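Local coordinates for hypothetical protein Atu1826 (Agrobacterium tumefaciens, PDB 2I3D) that is of unknown function but is probably a serine hydrolase of the alpha/beta hydrolase fold, related to the S15 family of X-Pro dipeptidyl-peptidases, at residues Ser46-Ile51 and Arg78-Leu83; Cys124-Tyr129 and Pro144-Phe149; Asp179-Glu184 and Ala210-Asn215. All blocks are in the same frame, centred on the assembly; numbering follows the deposited sequence.

Interaction 1 (Ser46-Ile51 and Arg78-Leu83); sequences SAPIAI and RGFTTL
In the beta-alpha-beta unit made of strand 49-53, helix 66-77 and strand 81-85, the two strands run parallel, and the paired stretches Pro48-Ile51 and Phe80-Leu83 illustrate how such a unit is closed. Three backbone hydrogen bonds join them: Thr81 N to Pro48 O, Ala50 N to Thr81 O at 2.8 Å, and Leu83 N to Ala50 O at 2.9 Å. Ala50 thus both gives and receives, as the staggered pattern of parallel strands requires. Just before the strands pair regularly, Pro48 lies across the Phe80 ring; its CG is 3.6 Å from the ring centroid and only 15° off the ring normal, a CH-pi contact over the face. With CG beside its own backbone N (chi1 -78°), Phe80 holds its ring against Pro48 CG, and the methyl of Ala50 meets Phe80 CD2 obliquely at 3.7 Å. An edge-to-face partner for the same ring is Trp125. On the sheet face that carries Ile49, Thr81, Ile51 and Leu83, the side chains run alongside their neighbours, with Ile51 CD1 4.1 Å from Leu83 CB, and helix 101-117 packs there. Gly79, with positive phi, is the C-prime residue of the Schellman motif that ends helix 66-77 and turns the chain into the strand. The chemistry is therefore divided: polar backbone groups are spent in the sheet, a proline-aromatic CH-pi contact lies just ahead of the paired strands, and the buried Thr81 OG1 is satisfied by Ser42 N, from the loop before strand 49-53, and by a water shared with Ala47 O.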
# COMPACT_ATOMS: atom_id res chain seq x y z
N SER B 46 -29.02 -5.25 -13.37
CA SER B 46 -29.00 -6.29 -12.32
C SER B 46 -27.56 -6.79 -12.09
O SER B 46 -27.38 -7.93 -11.68
CB SER B 46 -29.89 -7.50 -12.69
OG SER B 46 -31.30 -7.22 -12.62
N ALA B 47 -26.55 -5.97 -12.40
CA ALA B 47 -25.15 -6.43 -12.27
C ALA B 47 -24.85 -6.78 -10.80
O ALA B 47 -25.35 -6.12 -9.88
CB ALA B 47 -24.16 -5.41 -12.78
N PRO B 48 -24.00 -7.80 -10.58
CA PRO B 48 -23.68 -8.15 -9.21
C PRO B 48 -22.87 -7.03 -8.58
O PRO B 48 -22.21 -6.27 -9.29
CB PRO B 48 -22.81 -9.40 -9.36
CG PRO B 48 -22.14 -9.24 -10.71
CD PRO B 48 -23.27 -8.63 -11.55
N ILE B 49 -22.95 -6.93 -7.25
CA ILE B 49 -22.19 -5.95 -6.46
C ILE B 49 -20.92 -6.58 -5.86
O ILE B 49 -20.94 -7.70 -5.35
CB ILE B 49 -23.05 -5.35 -5.34
CG1 ILE B 49 -24.18 -4.50 -5.98
CG2 ILE B 49 -22.22 -4.46 -4.41
CD1 ILE B 49 -25.39 -4.27 -5.08
N ALA B 50 -19.84 -5.83 -5.88
CA ALA B 50 -18.62 -6.26 -5.20
C ALA B 50 -18.25 -5.20 -4.16
O ALA B 50 -18.21 -4.01 -4.50
CB ALA B 50 -17.48 -6.47 -6.19
N ILE B 51 -18.00 -5.62 -2.92
CA ILE B 51 -17.55 -4.72 -1.85
C ILE B 51 -16.11 -5.13 -1.48
O ILE B 51 -15.86 -6.33 -1.23
CB ILE B 51 -18.43 -4.88 -0.57
CG1 ILE B 51 -19.92 -4.67 -0.93
CG2 ILE B 51 -18.01 -3.93 0.52
CD1 ILE B 51 -20.35 -3.24 -1.39
N ARG B 78 -14.74 -6.81 -14.64
CA ARG B 78 -15.62 -7.96 -14.92
C ARG B 78 -17.13 -7.63 -14.85
O ARG B 78 -17.98 -8.53 -14.78
CB ARG B 78 -15.26 -9.16 -14.04
CG ARG B 78 -13.88 -9.74 -14.32
CD ARG B 78 -13.65 -10.04 -15.79
NE ARG B 78 -12.38 -10.76 -15.97
CZ ARG B 78 -11.20 -10.21 -16.26
NH1 ARG B 78 -11.10 -8.90 -16.46
NH2 ARG B 78 -10.12 -10.99 -16.36
N GLY B 79 -17.45 -6.33 -14.86
CA GLY B 79 -18.85 -5.86 -14.94
C GLY B 79 -19.60 -5.73 -13.63
O GLY B 79 -20.83 -5.54 -13.64
N PHE B 80 -18.90 -5.84 -12.50
CA PHE B 80 -19.56 -5.68 -11.21
C PHE B 80 -19.78 -4.19 -10.89
O PHE B 80 -18.97 -3.33 -11.24
CB PHE B 80 -18.68 -6.24 -10.07
CG PHE B 80 -18.69 -7.75 -9.94
CD1 PHE B 80 -18.10 -8.54 -10.91
CD2 PHE B 80 -19.27 -8.36 -8.82
CE1 PHE B 80 -18.10 -9.94 -10.78
CE2 PHE B 80 -19.29 -9.75 -8.69
CZ PHE B 80 -18.69 -10.54 -9.66
N THR B 81 -20.88 -3.89 -10.21
CA THR B 81 -21.01 -2.60 -9.52
C THR B 81 -20.10 -2.72 -8.30
O THR B 81 -20.26 -3.64 -7.49
CB THR B 81 -22.46 -2.36 -9.08
OG1 THR B 81 -23.23 -2.07 -10.26
CG2 THR B 81 -22.58 -1.21 -8.06
N THR B 82 -19.16 -1.79 -8.15
CA THR B 82 -18.05 -2.02 -7.21
C THR B 82 -17.87 -0.86 -6.26
O THR B 82 -17.90 0.29 -6.69
CB THR B 82 -16.67 -2.35 -7.96
OG1 THR B 82 -16.92 -3.29 -9.00
CG2 THR B 82 -15.63 -2.92 -7.02
N LEU B 83 -17.68 -1.16 -4.98
CA LEU B 83 -17.43 -0.13 -3.97
C LEU B 83 -16.25 -0.54 -3.10
O LEU B 83 -16.25 -1.67 -2.61
CB LEU B 83 -18.67 0.05 -3.08
CG LEU B 83 -18.52 1.03 -1.91
CD1 LEU B 83 -18.46 2.49 -2.42
CD2 LEU B 83 -19.65 0.84 -0.95
O HOH W 1 -25.52 -3.38 -9.97

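Interaction 2 (Cys124-Tyr129 and Pro144-Phe149); sequences CWVAGY and PEIEGF
Trp125 lays its indole over Gly148, and this is the tightly packed part of a beta-alpha-beta unit of the central sheet, in which helix 131-142 links parallel strands 124-129 and 146-152. Gly148 CA sits 3.8 Å from the centroid of the six-membered ring of Trp125, 12° off the ring normal, as a CH-pi contact over one face. Gly148 has no side chain, and the indole lies directly on its backbone. On the opposite side of the sheet, Cys124, Val126, Ile146 and Phe149 pack together: Cys124 SG is 3.8 Å from Ile146 CG1, and Val126 CG1, placed between its backbone N and carbonyl carbon (chi1 61°), reaches Phe149 CB at 3.8 Å. Helix 131-142 backs Ile146 and Phe149. Sound backbone bonds run from Glu147 N to Cys124 O at 2.9 Å and from Val126 N to Gly148 O at 3.2 Å.

The outer end is looser: the bond from Cys124 N to Glu145 O is weak, and the Glu147 side chain is exposed. Strand 124-129 leads into a turn that matches the nucleophile elbow of alpha/beta hydrolases and probably serves as one. Gly148 N and Phe149 N are buried with no partner in the model, so hydrogen bonding between the strands is incomplete near Trp125, and they are joined by a few backbone bonds together with apolar and CH-pi contacts.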
# COMPACT_ATOMS: atom_id res chain seq x y z
N CYS B 124 -23.92 -10.71 -4.77
CA CYS B 124 -22.85 -9.88 -4.26
C CYS B 124 -21.61 -10.75 -4.02
O CYS B 124 -21.72 -11.94 -3.72
CB CYS B 124 -23.32 -9.13 -3.00
SG CYS B 124 -22.01 -8.27 -2.06
N TRP B 125 -20.44 -10.13 -4.20
CA TRP B 125 -19.17 -10.71 -3.74
C TRP B 125 -18.54 -9.78 -2.74
O TRP B 125 -18.68 -8.57 -2.85
CB TRP B 125 -18.18 -10.86 -4.89
CG TRP B 125 -18.39 -12.11 -5.75
CD1 TRP B 125 -19.48 -12.43 -6.50
CD2 TRP B 125 -17.43 -13.14 -5.96
NE1 TRP B 125 -19.26 -13.62 -7.19
CE2 TRP B 125 -18.00 -14.07 -6.88
CE3 TRP B 125 -16.12 -13.35 -5.50
CZ2 TRP B 125 -17.32 -15.20 -7.31
CZ3 TRP B 125 -15.43 -14.48 -5.92
CH2 TRP B 125 -16.04 -15.40 -6.81
N VAL B 126 -17.78 -10.35 -1.81
CA VAL B 126 -16.97 -9.52 -0.91
C VAL B 126 -15.52 -9.94 -1.09
O VAL B 126 -15.22 -11.14 -1.21
CB VAL B 126 -17.43 -9.66 0.58
CG1 VAL B 126 -17.31 -11.09 1.05
CG2 VAL B 126 -16.69 -8.67 1.51
N ALA B 127 -14.63 -8.97 -1.13
CA ALA B 127 -13.20 -9.29 -1.20
C ALA B 127 -12.54 -8.48 -0.11
O ALA B 127 -12.76 -7.26 -0.05
CB ALA B 127 -12.64 -8.93 -2.56
N GLY B 128 -11.76 -9.13 0.76
CA GLY B 128 -11.13 -8.43 1.89
C GLY B 128 -9.67 -8.81 2.03
O GLY B 128 -9.30 -9.93 1.75
N TYR B 129 -8.84 -7.87 2.50
CA TYR B 129 -7.41 -8.13 2.67
C TYR B 129 -7.04 -7.93 4.13
O TYR B 129 -7.32 -6.88 4.73
CB TYR B 129 -6.66 -7.15 1.72
CG TYR B 129 -5.17 -7.11 1.91
CD1 TYR B 129 -4.46 -8.24 2.32
CD2 TYR B 129 -4.47 -5.92 1.66
CE1 TYR B 129 -3.02 -8.16 2.53
CE2 TYR B 129 -3.09 -5.84 1.87
CZ TYR B 129 -2.39 -6.94 2.30
OH TYR B 129 -1.03 -6.77 2.43
N PRO B 144 -27.24 -13.36 3.01
CA PRO B 144 -27.42 -14.52 2.12
C PRO B 144 -27.15 -14.20 0.64
O PRO B 144 -26.89 -15.12 -0.13
CB PRO B 144 -28.89 -14.94 2.35
CG PRO B 144 -29.54 -13.78 2.98
CD PRO B 144 -28.49 -13.01 3.73
N GLU B 145 -27.23 -12.94 0.24
CA GLU B 145 -27.04 -12.59 -1.16
C GLU B 145 -25.55 -12.69 -1.59
O GLU B 145 -25.23 -12.60 -2.80
CB GLU B 145 -27.64 -11.20 -1.50
CG GLU B 145 -26.92 -10.01 -0.84
CD GLU B 145 -27.41 -9.65 0.58
OE1 GLU B 145 -27.88 -10.51 1.33
OE2 GLU B 145 -27.29 -8.47 0.95
N ILE B 146 -24.67 -12.88 -0.61
CA ILE B 146 -23.22 -12.91 -0.90
C ILE B 146 -22.83 -14.31 -1.34
O ILE B 146 -22.78 -15.22 -0.53
CB ILE B 146 -22.39 -12.44 0.27
CG1 ILE B 146 -22.67 -10.93 0.53
CG2 ILE B 146 -20.90 -12.59 -0.09
CD1 ILE B 146 -21.90 -10.30 1.68
N GLU B 147 -22.58 -14.48 -2.64
CA GLU B 147 -22.40 -15.83 -3.18
C GLU B 147 -20.95 -16.23 -3.46
O GLU B 147 -20.67 -17.37 -3.85
CB GLU B 147 -23.28 -16.05 -4.42
CG GLU B 147 -22.91 -15.25 -5.63
CD GLU B 147 -23.83 -15.55 -6.81
OE1 GLU B 147 -23.32 -15.97 -7.86
OE2 GLU B 147 -25.07 -15.40 -6.66
N GLY B 148 -20.03 -15.30 -3.20
CA GLY B 148 -18.60 -15.61 -3.37
C GLY B 148 -17.81 -14.65 -2.53
O GLY B 148 -18.25 -13.52 -2.24
N PHE B 149 -16.59 -15.08 -2.20
CA PHE B 149 -15.68 -14.20 -1.48
C PHE B 149 -14.24 -14.45 -1.90
O PHE B 149 -13.93 -15.52 -2.45
CB PHE B 149 -15.78 -14.42 0.04
CG PHE B 149 -15.32 -15.82 0.48
CD1 PHE B 149 -13.97 -16.08 0.76
CD2 PHE B 149 -16.23 -16.88 0.58
CE1 PHE B 149 -13.55 -17.36 1.15
CE2 PHE B 149 -15.82 -18.14 0.98
CZ PHE B 149 -14.47 -18.39 1.25
O HOH W 2 -20.93 -15.88 -8.93

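Interaction 3 (Asp179-Glu184 and Ala210-Asn215); sequences DKVAPE and ANHFFN
Asp179 OD2 receives a hydrogen bond from His212 ND1 at 2.8 Å and another from a water, also at 2.8 Å, which bonds in addition to Asn211 O. The His212 bond is nearly straight, with an N-H...O angle of 161°; it reaches the syn side of the carboxylate, and OD2 lies close to the plane of the imidazole although the two planes are turned 63° apart. The other oxygen is held by its own loop: Ala182 N binds Asp179 OD1 at 2.8 Å, from above the carboxylate plane, in an Asx motif, and Val181 N adds a weak bond. Both oxygens being held, the carboxylate has little freedom to rotate. Val181 lies over one face of the imidazole, its side chain at about a right angle to that of His212. With CG1 opposite its backbone N (chi1 173°), that methyl stands 3.8 Å from the His212 ring centroid, while Val181 CB is 3.6 Å from His212 CG. Val181 CG2 reaches Phe213 CZ more distantly. At the far edge, His212 NE2 is hydrogen-bonded to Ser130 OG, on the turn after strand 124-129; Ser130, His212 and Asp179 together match the catalytic triad of alpha/beta hydrolases and probably act as one here. The Asp179 loop follows strand 171-176 and runs into helix 184-195, with Pro183 at its N-cap. The His212 loop, with a type I turn from Asn211 to Phe214, lies between strand 202-207 and helix 218-233, where Phe213 and Asn215 pack against Asn64 of the second subunit.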
# COMPACT_ATOMS: atom_id res chain seq x y z
N ASP B 179 4.73 -15.27 5.13
CA ASP B 179 3.91 -14.40 5.97
C ASP B 179 4.24 -14.67 7.45
O ASP B 179 3.99 -15.78 7.96
CB ASP B 179 2.42 -14.65 5.65
CG ASP B 179 1.51 -13.68 6.32
OD1 ASP B 179 1.84 -13.11 7.38
OD2 ASP B 179 0.39 -13.48 5.79
N LYS B 180 4.81 -13.67 8.14
CA LYS B 180 5.13 -13.85 9.57
C LYS B 180 4.04 -13.28 10.48
O LYS B 180 4.05 -13.53 11.72
CB LYS B 180 6.49 -13.19 9.90
CG LYS B 180 7.63 -13.99 9.25
CD LYS B 180 9.00 -13.47 9.62
CE LYS B 180 10.08 -14.14 8.76
NZ LYS B 180 10.21 -15.63 9.01
N VAL B 181 3.13 -12.50 9.88
CA VAL B 181 1.94 -11.95 10.57
C VAL B 181 0.90 -13.06 10.84
O VAL B 181 0.39 -13.22 11.97
CB VAL B 181 1.30 -10.79 9.79
CG1 VAL B 181 -0.02 -10.37 10.46
CG2 VAL B 181 2.26 -9.55 9.72
N ALA B 182 0.59 -13.80 9.77
CA ALA B 182 -0.37 -14.92 9.81
C ALA B 182 0.29 -16.11 9.12
O ALA B 182 0.17 -16.26 7.90
CB ALA B 182 -1.66 -14.50 9.09
N PRO B 183 1.10 -16.90 9.87
CA PRO B 183 1.84 -18.02 9.28
C PRO B 183 0.98 -19.07 8.57
O PRO B 183 -0.20 -19.21 8.85
CB PRO B 183 2.55 -18.63 10.49
CG PRO B 183 2.78 -17.39 11.40
CD PRO B 183 1.46 -16.69 11.30
N GLU B 184 1.62 -19.80 7.68
CA GLU B 184 0.96 -20.83 6.87
C GLU B 184 0.24 -21.80 7.76
O GLU B 184 -0.84 -22.24 7.42
CB GLU B 184 1.99 -21.68 6.14
CG GLU B 184 2.50 -21.21 4.86
CD GLU B 184 3.22 -22.36 4.15
OE1 GLU B 184 4.41 -22.52 4.40
OE2 GLU B 184 2.57 -23.14 3.43
N ALA B 210 5.71 -15.02 -0.77
CA ALA B 210 4.91 -13.82 -0.42
C ALA B 210 4.84 -13.64 1.11
O ALA B 210 4.60 -14.59 1.85
CB ALA B 210 3.51 -13.93 -0.99
N ASN B 211 5.06 -12.40 1.58
CA ASN B 211 4.84 -12.09 2.98
C ASN B 211 3.42 -11.59 3.18
O ASN B 211 2.60 -11.76 2.27
CB ASN B 211 5.93 -11.14 3.55
CG ASN B 211 5.97 -9.78 2.86
OD1 ASN B 211 6.94 -8.94 3.11
ND2 ASN B 211 4.98 -9.50 2.06
N HIS B 212 3.10 -11.01 4.36
CA HIS B 212 1.73 -10.54 4.61
C HIS B 212 1.33 -9.43 3.64
O HIS B 212 0.15 -9.19 3.42
CB HIS B 212 1.57 -10.04 6.05
CG HIS B 212 0.14 -9.93 6.48
ND1 HIS B 212 -0.67 -11.05 6.65
CD2 HIS B 212 -0.62 -8.86 6.81
CE1 HIS B 212 -1.88 -10.66 7.02
NE2 HIS B 212 -1.87 -9.34 7.16
N PHE B 213 2.33 -8.75 3.10
CA PHE B 213 2.13 -7.59 2.21
C PHE B 213 2.34 -7.95 0.73
O PHE B 213 2.17 -7.09 -0.14
CB PHE B 213 3.08 -6.50 2.66
CG PHE B 213 3.04 -6.34 4.15
CD1 PHE B 213 1.92 -5.79 4.74
CD2 PHE B 213 4.02 -6.89 4.94
CE1 PHE B 213 1.81 -5.69 6.15
CE2 PHE B 213 3.95 -6.82 6.34
CZ PHE B 213 2.84 -6.21 6.95
N PHE B 214 2.53 -9.25 0.46
CA PHE B 214 2.80 -9.72 -0.91
C PHE B 214 3.88 -8.84 -1.56
O PHE B 214 3.82 -8.58 -2.77
CB PHE B 214 1.52 -9.78 -1.73
CG PHE B 214 0.55 -10.76 -1.18
CD1 PHE B 214 0.56 -12.08 -1.63
CD2 PHE B 214 -0.30 -10.39 -0.13
CE1 PHE B 214 -0.35 -13.06 -1.07
CE2 PHE B 214 -1.17 -11.31 0.43
CZ PHE B 214 -1.19 -12.65 -0.02
N ASN B 215 4.89 -8.44 -0.78
CA ASN B 215 5.92 -7.59 -1.38
C ASN B 215 6.63 -8.36 -2.51
O ASN B 215 7.16 -9.44 -2.29
CB ASN B 215 6.95 -7.13 -0.35
CG ASN B 215 6.38 -6.12 0.63
OD1 ASN B 215 5.60 -5.20 0.27
ND2 ASN B 215 6.75 -6.28 1.88
O HOH W 3 0.11 -13.66 3.02

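From the N terminus the three contacts close in series, none nested in another and none crossing. Interaction 1 closes the loop through helix 66-77, interaction 2 the shorter one through helix 131-142, and interaction 3 the passage through helix 184-195 and strand 202-207. The first two pair strands of one sheet, where 49-53 and 124-129 are neighbours: Ala127 N lies 2.9 Å from Ile51 O, probably hydrogen-bonded. Interaction 3 instead joins loops that follow two other strands of that sheet, 171-176 and 202-207. Tyr129 OH, at the end of strand 124-129, probably hydrogen-bonds to His212 O. Interactions 1 and 3 stay apart, their centres about 28 Å from each other, on opposite sides of the chain's centre.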